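Putative uncharacterized protein (Dictyostelium purpureum, PDB 4R12) is nicastrin, probably an essential, putatively substrate-recruiting subunit of gamma-secretase, the complex that cleaves membrane proteins such as Notch and APP within the membrane. Local coordinates at residues Val70-Thr74 with Asn75-Ser79; Ser107-Ser110 with Arg111-Lys115; Pro460-Thr463 with Ser464-Cys468. All blocks are in the same frame, centred on the assembly; numbering follows the deposited sequence.

Contact 1 of 3, residues Val70-Thr74 with Asn75-Ser79. With NAG (2-acetamido-2-deoxy-beta-D-glucopyranose), chain C.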
loop_
_atom_site.group_PDB
_atom_site.type_symbol
_atom_site.label_atom_id
_atom_site.label_comp_id
_atom_site.label_asym_id
_atom_site.label_seq_id
_atom_site.Cartn_x
_atom_site.Cartn_y
_atom_site.Cartn_z
ATOM N N VAL A 70 -16.815 -16.415 17.861
ATOM C CA VAL A 70 -15.570 -16.521 18.615
ATOM C C VAL A 70 -14.861 -15.175 18.702
ATOM O O VAL A 70 -14.632 -14.506 17.690
ATOM C CB VAL A 70 -14.616 -17.554 17.987
ATOM C CG1 VAL A 70 -13.301 -17.616 18.760
ATOM C CG2 VAL A 70 -15.272 -18.926 17.945
ATOM N N VAL A 71 -14.523 -14.778 19.924
ATOM C CA VAL A 71 -13.736 -13.574 20.167
ATOM C C VAL A 71 -12.299 -13.992 20.443
ATOM O O VAL A 71 -12.046 -14.763 21.367
ATOM C CB VAL A 71 -14.283 -12.763 21.353
ATOM C CG1 VAL A 71 -13.473 -11.496 21.545
ATOM C CG2 VAL A 71 -15.755 -12.436 21.131
ATOM N N LEU A 72 -11.366 -13.500 19.638
ATOM C CA LEU A 72 -9.975 -13.928 19.745
ATOM C C LEU A 72 -9.053 -12.843 20.276
ATOM O O LEU A 72 -8.968 -11.761 19.701
ATOM C CB LEU A 72 -9.448 -14.383 18.378
ATOM C CG LEU A 72 -9.989 -15.675 17.773
ATOM C CD1 LEU A 72 -9.451 -15.850 16.361
ATOM C CD2 LEU A 72 -9.595 -16.848 18.640
ATOM N N ASP A 73 -8.354 -13.144 21.364
ATOM C CA ASP A 73 -7.147 -12.403 21.689
ATOM C C ASP A 73 -6.232 -12.614 20.499
ATOM O O ASP A 73 -6.179 -13.719 19.944
ATOM C CB ASP A 73 -6.494 -12.908 22.974
ATOM C CG ASP A 73 -5.226 -12.142 23.328
ATOM O OD1 ASP A 73 -4.158 -12.445 22.744
ATOM O OD2 ASP A 73 -5.303 -11.245 24.190
ATOM N N THR A 74 -5.518 -11.579 20.086
ATOM C CA THR A 74 -4.829 -11.671 18.811
ATOM C C THR A 74 -3.706 -12.713 18.803
ATOM O O THR A 74 -3.302 -13.171 17.733
ATOM C CB THR A 74 -4.268 -10.308 18.374
ATOM O OG1 THR A 74 -3.789 -10.410 17.027
ATOM C CG2 THR A 74 -3.150 -9.848 19.298
ATOM N N ASN A 75 -3.212 -13.109 19.976
ATOM C CA ASN A 75 -2.213 -14.179 20.022
ATOM C C ASN A 75 -2.764 -15.494 19.467
ATOM O O ASN A 75 -2.006 -16.376 19.061
ATOM C CB ASN A 75 -1.697 -14.389 21.441
ATOM C CG ASN A 75 -0.391 -13.647 21.705
ATOM O OD1 ASN A 75 0.090 -12.886 20.858
ATOM N ND2 ASN A 75 0.187 -13.864 22.886
ATOM N N TYR A 76 -4.088 -15.610 19.431
ATOM C CA TYR A 76 -4.734 -16.809 18.910
ATOM C C TYR A 76 -5.309 -16.639 17.503
ATOM O O TYR A 76 -5.970 -17.543 16.981
ATOM C CB TYR A 76 -5.814 -17.262 19.891
ATOM C CG TYR A 76 -5.181 -17.819 21.130
ATOM C CD1 TYR A 76 -4.796 -16.986 22.173
ATOM C CD2 TYR A 76 -4.900 -19.174 21.234
ATOM C CE1 TYR A 76 -4.178 -17.496 23.308
ATOM C CE2 TYR A 76 -4.286 -19.688 22.353
ATOM C CZ TYR A 76 -3.925 -18.850 23.385
ATOM O OH TYR A 76 -3.313 -19.377 24.497
ATOM N N PHE A 77 -5.024 -15.498 16.882
ATOM C CA PHE A 77 -5.449 -15.246 15.505
ATOM C C PHE A 77 -4.331 -15.514 14.497
ATOM O O PHE A 77 -3.488 -14.654 14.233
ATOM C CB PHE A 77 -5.957 -13.803 15.349
ATOM C CG PHE A 77 -6.429 -13.477 13.955
ATOM C CD1 PHE A 77 -7.491 -14.171 13.383
ATOM C CD2 PHE A 77 -5.809 -12.480 13.218
ATOM C CE1 PHE A 77 -7.939 -13.866 12.102
ATOM C CE2 PHE A 77 -6.244 -12.178 11.929
ATOM C CZ PHE A 77 -7.309 -12.870 11.372
ATOM N N ASN A 78 -4.258 -16.754 14.045
ATOM C CA ASN A 78 -3.310 -17.224 13.046
ATOM C C ASN A 78 -3.867 -18.494 12.350
ATOM O O ASN A 78 -4.793 -19.038 12.835
ATOM C CB ASN A 78 -1.902 -17.418 13.630
ATOM C CG ASN A 78 -1.789 -18.610 14.563
ATOM O OD1 ASN A 78 -2.434 -19.593 14.360
ATOM N ND2 ASN A 78 -0.932 -18.522 15.577
ATOM N N SER A 79 -3.325 -18.912 11.214
ATOM C CA SER A 79 -3.913 -20.012 10.445
ATOM C C SER A 79 -4.092 -21.266 11.289
ATOM O O SER A 79 -5.189 -21.806 11.369
ATOM C CB SER A 79 -3.073 -20.333 9.201
ATOM O OG SER A 79 -1.714 -20.553 9.536
HETATM C C1 NAG C . -0.366 -19.312 16.238
HETATM C C2 NAG C . 1.079 -19.630 16.578
HETATM C C3 NAG C . 1.216 -20.671 17.654
HETATM C C4 NAG C . 0.403 -20.353 18.869
HETATM C C5 NAG C . -1.039 -20.106 18.423
HETATM C C6 NAG C . -1.981 -19.705 19.530
HETATM C C7 NAG C . 2.273 -19.281 14.562
HETATM C C8 NAG C . 2.709 -19.870 13.261
HETATM N N2 NAG C . 1.765 -20.101 15.437
HETATM O O3 NAG C . 2.584 -20.759 17.987
HETATM O O4 NAG C . 0.500 -21.500 19.667
HETATM O O5 NAG C . -1.106 -19.122 17.411
HETATM O O6 NAG C . -1.413 -18.867 20.495
HETATM O O7 NAG C . 2.386 -18.114 14.766
#

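Contact 2 of 3, residues Ser107-Ser110 with Arg111-Lys115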
loop_
_atom_site.group_PDB
_atom_site.type_symbol
_atom_site.label_atom_id
_atom_site.label_comp_id
_atom_site.label_asym_id
_atom_site.label_seq_id
_atom_site.Cartn_x
_atom_site.Cartn_y
_atom_site.Cartn_z
ATOM N N SER A 107 3.254 -12.967 9.959
ATOM C CA SER A 107 2.798 -12.483 8.656
ATOM C C SER A 107 1.777 -13.435 8.039
ATOM O O SER A 107 2.062 -14.619 7.828
ATOM C CB SER A 107 3.978 -12.296 7.696
ATOM O OG SER A 107 3.528 -11.972 6.389
ATOM N N PRO A 108 0.576 -12.917 7.752
ATOM C CA PRO A 108 -0.483 -13.656 7.063
ATOM C C PRO A 108 -0.298 -13.613 5.551
ATOM O O PRO A 108 -1.162 -14.057 4.810
ATOM C CB PRO A 108 -1.752 -12.891 7.459
ATOM C CG PRO A 108 -1.263 -11.462 7.522
ATOM C CD PRO A 108 0.164 -11.527 8.048
ATOM N N ASP A 109 0.818 -13.067 5.091
ATOM C CA ASP A 109 1.018 -12.912 3.657
ATOM C C ASP A 109 1.792 -14.090 3.070
ATOM O O ASP A 109 1.941 -15.126 3.714
ATOM C CB ASP A 109 1.737 -11.595 3.368
ATOM C CG ASP A 109 1.255 -10.939 2.086
ATOM O OD1 ASP A 109 1.730 -11.342 1.003
ATOM O OD2 ASP A 109 0.407 -10.021 2.164
ATOM N N SER A 110 2.283 -13.928 1.844
ATOM C CA SER A 110 3.015 -14.989 1.143
ATOM C C SER A 110 4.491 -15.087 1.568
ATOM O O SER A 110 5.079 -14.095 1.993
ATOM C CB SER A 110 2.930 -14.748 -0.368
ATOM O OG SER A 110 3.827 -15.578 -1.077
ATOM N N ARG A 111 5.084 -16.277 1.428
ATOM C CA ARG A 111 6.515 -16.471 1.693
ATOM C C ARG A 111 7.388 -15.732 0.678
ATOM O O ARG A 111 8.542 -15.400 0.957
ATOM C CB ARG A 111 6.881 -17.962 1.671
ATOM C CG ARG A 111 6.175 -18.845 2.706
ATOM C CD ARG A 111 6.963 -18.925 4.008
ATOM N NE ARG A 111 6.396 -19.871 4.971
ATOM C CZ ARG A 111 6.821 -21.124 5.151
ATOM N NH1 ARG A 111 7.816 -21.609 4.425
ATOM N NH2 ARG A 111 6.237 -21.902 6.055
ATOM N N TYR A 112 6.842 -15.518 -0.514
ATOM C CA TYR A 112 7.507 -14.730 -1.549
ATOM C C TYR A 112 6.419 -13.922 -2.246
ATOM O O TYR A 112 5.824 -14.375 -3.220
ATOM C CB TYR A 112 8.281 -15.644 -2.522
ATOM C CG TYR A 112 9.162 -14.970 -3.571
ATOM C CD1 TYR A 112 8.806 -13.753 -4.154
ATOM C CD2 TYR A 112 10.341 -15.572 -3.998
ATOM C CE1 TYR A 112 9.591 -13.157 -5.116
ATOM C CE2 TYR A 112 11.144 -14.976 -4.960
ATOM C CZ TYR A 112 10.760 -13.773 -5.521
ATOM O OH TYR A 112 11.546 -13.177 -6.486
ATOM N N PRO A 113 6.137 -12.712 -1.726
ATOM C CA PRO A 113 5.087 -11.858 -2.300
ATOM C C PRO A 113 5.302 -11.589 -3.789
ATOM O O PRO A 113 6.423 -11.259 -4.197
ATOM C CB PRO A 113 5.205 -10.551 -1.485
ATOM C CG PRO A 113 5.813 -10.982 -0.179
ATOM C CD PRO A 113 6.792 -12.088 -0.564
ATOM N N ASN A 114 4.250 -11.765 -4.578
ATOM C CA ASN A 114 4.270 -11.480 -6.007
ATOM C C ASN A 114 5.254 -12.302 -6.810
ATOM O O ASN A 114 5.639 -11.884 -7.897
ATOM C CB ASN A 114 4.579 -10.003 -6.241
ATOM C CG ASN A 114 3.397 -9.126 -5.981
ATOM O OD1 ASN A 114 2.308 -9.382 -6.479
ATOM N ND2 ASN A 114 3.599 -8.082 -5.193
ATOM N N LYS A 115 5.670 -13.447 -6.270
ATOM C CA LYS A 115 6.719 -14.264 -6.892
ATOM C C LYS A 115 6.542 -14.432 -8.398
ATOM O O LYS A 115 7.466 -14.169 -9.177
ATOM C CB LYS A 115 6.777 -15.652 -6.247
ATOM C CG LYS A 115 7.895 -16.522 -6.825
ATOM C CD LYS A 115 7.501 -17.989 -6.883
ATOM C CE LYS A 115 7.745 -18.701 -5.569
ATOM N NZ LYS A 115 7.266 -20.122 -5.647
HETATM O O HOH W 1 4.981 -17.258 -2.967
#

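Contact 3 of 3, residues Pro460-Thr463 with Ser464-Cys468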
loop_
_atom_site.group_PDB
_atom_site.type_symbol
_atom_site.label_atom_id
_atom_site.label_comp_id
_atom_site.label_asym_id
_atom_site.label_seq_id
_atom_site.Cartn_x
_atom_site.Cartn_y
_atom_site.Cartn_z
ATOM N N PRO A 460 3.873 10.780 11.728
ATOM C CA PRO A 460 2.708 10.229 12.436
ATOM C C PRO A 460 1.440 10.221 11.588
ATOM O O PRO A 460 0.588 9.349 11.802
ATOM C CB PRO A 460 2.526 11.169 13.646
ATOM C CG PRO A 460 3.463 12.275 13.477
ATOM C CD PRO A 460 4.292 12.093 12.261
ATOM N N CYS A 461 1.320 11.153 10.640
ATOM C CA CYS A 461 0.151 11.169 9.760
ATOM C C CYS A 461 0.006 9.864 8.947
ATOM O O CYS A 461 -1.104 9.358 8.782
ATOM C CB CYS A 461 0.213 12.363 8.805
ATOM S SG CYS A 461 -1.261 12.546 7.783
ATOM N N PHE A 462 1.110 9.323 8.434
ATOM C CA PHE A 462 1.011 8.117 7.619
ATOM C C PHE A 462 1.277 6.822 8.393
ATOM O O PHE A 462 1.036 5.736 7.862
ATOM C CB PHE A 462 1.959 8.194 6.414
ATOM C CG PHE A 462 1.462 9.080 5.281
ATOM C CD1 PHE A 462 0.373 9.912 5.451
ATOM C CD2 PHE A 462 2.092 9.052 4.034
ATOM C CE1 PHE A 462 -0.097 10.709 4.403
ATOM C CE2 PHE A 462 1.641 9.854 2.979
ATOM C CZ PHE A 462 0.527 10.682 3.174
ATOM N N THR A 463 1.728 6.902 9.644
ATOM C CA THR A 463 1.988 5.662 10.393
ATOM C C THR A 463 1.115 5.483 11.635
ATOM O O THR A 463 1.162 4.425 12.270
ATOM C CB THR A 463 3.481 5.553 10.830
ATOM O OG1 THR A 463 3.813 6.603 11.746
ATOM C CG2 THR A 463 4.390 5.632 9.641
ATOM N N SER A 464 0.328 6.510 11.982
ATOM C CA SER A 464 -0.536 6.454 13.174
ATOM C C SER A 464 -1.954 6.975 12.975
ATOM O O SER A 464 -2.927 6.308 13.330
ATOM C CB SER A 464 0.092 7.256 14.334
ATOM O OG SER A 464 1.110 6.515 14.975
ATOM N N SER A 465 -2.077 8.201 12.469
ATOM C CA SER A 465 -3.378 8.880 12.428
ATOM C C SER A 465 -3.381 9.912 11.306
ATOM O O SER A 465 -2.676 10.911 11.375
ATOM C CB SER A 465 -3.690 9.547 13.775
ATOM O OG SER A 465 -4.987 10.121 13.763
ATOM N N ILE A 466 -4.167 9.652 10.270
ATOM C CA ILE A 466 -4.014 10.368 9.010
ATOM C C ILE A 466 -4.860 11.665 8.991
ATOM O O ILE A 466 -5.740 11.867 8.162
ATOM C CB ILE A 466 -4.340 9.418 7.821
ATOM C CG1 ILE A 466 -3.960 10.060 6.483
ATOM C CG2 ILE A 466 -5.791 8.899 7.881
ATOM C CD1 ILE A 466 -3.749 9.064 5.363
ATOM N N THR A 467 -4.530 12.566 9.905
ATOM C CA THR A 467 -5.285 13.804 10.066
ATOM C C THR A 467 -4.555 15.045 9.517
ATOM O O THR A 467 -5.057 16.168 9.628
ATOM C CB THR A 467 -5.615 14.010 11.551
ATOM O OG1 THR A 467 -4.394 13.988 12.309
ATOM C CG2 THR A 467 -6.546 12.877 12.049
ATOM N N CYS A 468 -3.382 14.844 8.924
ATOM C CA CYS A 468 -2.542 15.964 8.484
ATOM C C CYS A 468 -2.961 16.518 7.125
ATOM O O CYS A 468 -3.560 15.816 6.315
ATOM C CB CYS A 468 -1.075 15.542 8.414
ATOM S SG CYS A 468 -0.686 14.385 7.053
#

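Contact 1 of 3, residues Val70-Thr74 with Asn75-Ser79
L72 sends its two methyls into the turn that follows strand 67-72. CD1 of L72 meets CD1 of F77 at 3.9 Å, at the edge of the ring and near its plane, while CD2 of L72 lies 4.0 Å from CB of Y76. The leucine crosses both aromatic side chains at about a right angle, and this apolar corner is the buried, close-packed part. With CG anti to the backbone N (chi1 -179°), the F77 ring is carried past L72 to an edge-to-face contact with F226. The backbone closes as a short 3-10 segment: Y76 N donates to D73 O at 2.9 Å, and F77 N to T74 O. D73 tightens it with an Asx turn, OD1 accepting from N75 N at 3.0 Å on its anti side, 27° out of the carboxylate plane. Its OD2 forms a salt bridge with R155. The looser edge is here: the D73 and N75 side chains point the same way, side by side and partly exposed, and N75 OD1 accepts from T103 N.

The glycan covers the other flank. The N-acetylglucosamine linked to N78 reaches back along the turn, and its O6 donates to N75 O at 2.9 Å. That O6 also sits 3.5 Å above one face of the Y76 ring, toward its rim, while the phenol OH binds D53. Replacing Y76 by an alanine would probably leave the sugar's C6-O6 arm without a ring to rest on and D53 without this hydroxyl partner.

N78 is the N-cap of helix 79-83, its OD1 accepting from S81 N. V82 of that helix touches L72 and F77, while strands 43-50 and 90-96 flank strand 67-72 on its two edges.

Contact 2 of 3, residues Ser107-Ser110 with Arg111-Lys115
S110 and Y112 meet through an ST turn: S110 OG accepts from Y112 N at 3.1 Å, with an N-H...O angle of 148°. Another ST turn comes just before it, where S107 OG accepts from D109 N, and a type II beta turn from Y112 to K115 comes after, so the loop bends repeatedly without regular helix or strand. Along the S110 side chain, CB lies 3.2 Å from R111 N. OG then stands anti to the serine's own backbone N (chi1 168°), which swings it past R111 to the amide of Y112. The backbone N of S110 is held too, donating to D109 OD1 at 2.8 Å. Its carbonyl O lies 3.7 Å from P113 CD and accepts from N128 ND2.

R111 takes partners outside the turn: NE bonds A131 O and NH1 forms a salt bridge with E126. The Y112 ring takes K115 CG over the centre of one face and meets W127 edge-to-face. One water closes the bend: it lies 2.8 Å from S110 OG and donates to Y112 O at 3.0 Å.

Contact 3 of 3, residues Pro460-Thr463 with Ser464-Cys468
The F462 ring meets I466 at a slant, its CE1 lying 4.1 Å from CD1 of the isoleucine. Around the same ring gather F484, in an edge-to-face contact, and side chains of helices 234-252 and 500-512, among them L245 and L504. L504 also touches I466, so the phenylalanine and the isoleucine share one apolar layer just where helix 452-463 gives out. The helix ends on a forked carbonyl. P460 O accepts from S465 N at 3.0 Å, nearly straight at 165°, and from S464 N at 2.9 Å in a more bent bond of 134°; the first is a pi-type link, five residues back. The chain then doubles back beside the helix. C461 CA points its hydrogen at S465 O, and I466 CA lies 3.1 Å from C461 O. An inverse gamma turn centred on I466, with a weak bond from T467 N to S465 O, brings C468 round to C461.

Both sulfurs are set for the meeting: C461 SG is anti to its backbone N, and C468 SG lies between N and carbonyl carbon (chi1 71°). SG of C461 bonds SG of C468 at 2.1 Å, and SG of C461 also touches CG1 of I466 at 3.9 Å. The covalent bridge thus fastens the returning loop to the last turn of the helix, where the hydrogen bonds at the P460 carbonyl alone would be reversible.

Contacts 1 and 2 belong to the small lobe and follow one another along the chain; their centres are 20 Å apart and their nearest atoms about 6 Å, so they do not touch. They share neighbours: T74 and P108 both pack on Y414, and D132 bonds both S79 and the backbone of S107. Contact 3 lies farther off, its centre 27 Å from contact 1 and 26 Å from contact 2, on the opposite side of the chain's centre from the latter. Sugar is bonded within contact 1, whereas the side chains of R111 in contact 2 and S464 in contact 3 stay about 8 and 10 Å from an N-acetylglucosamine.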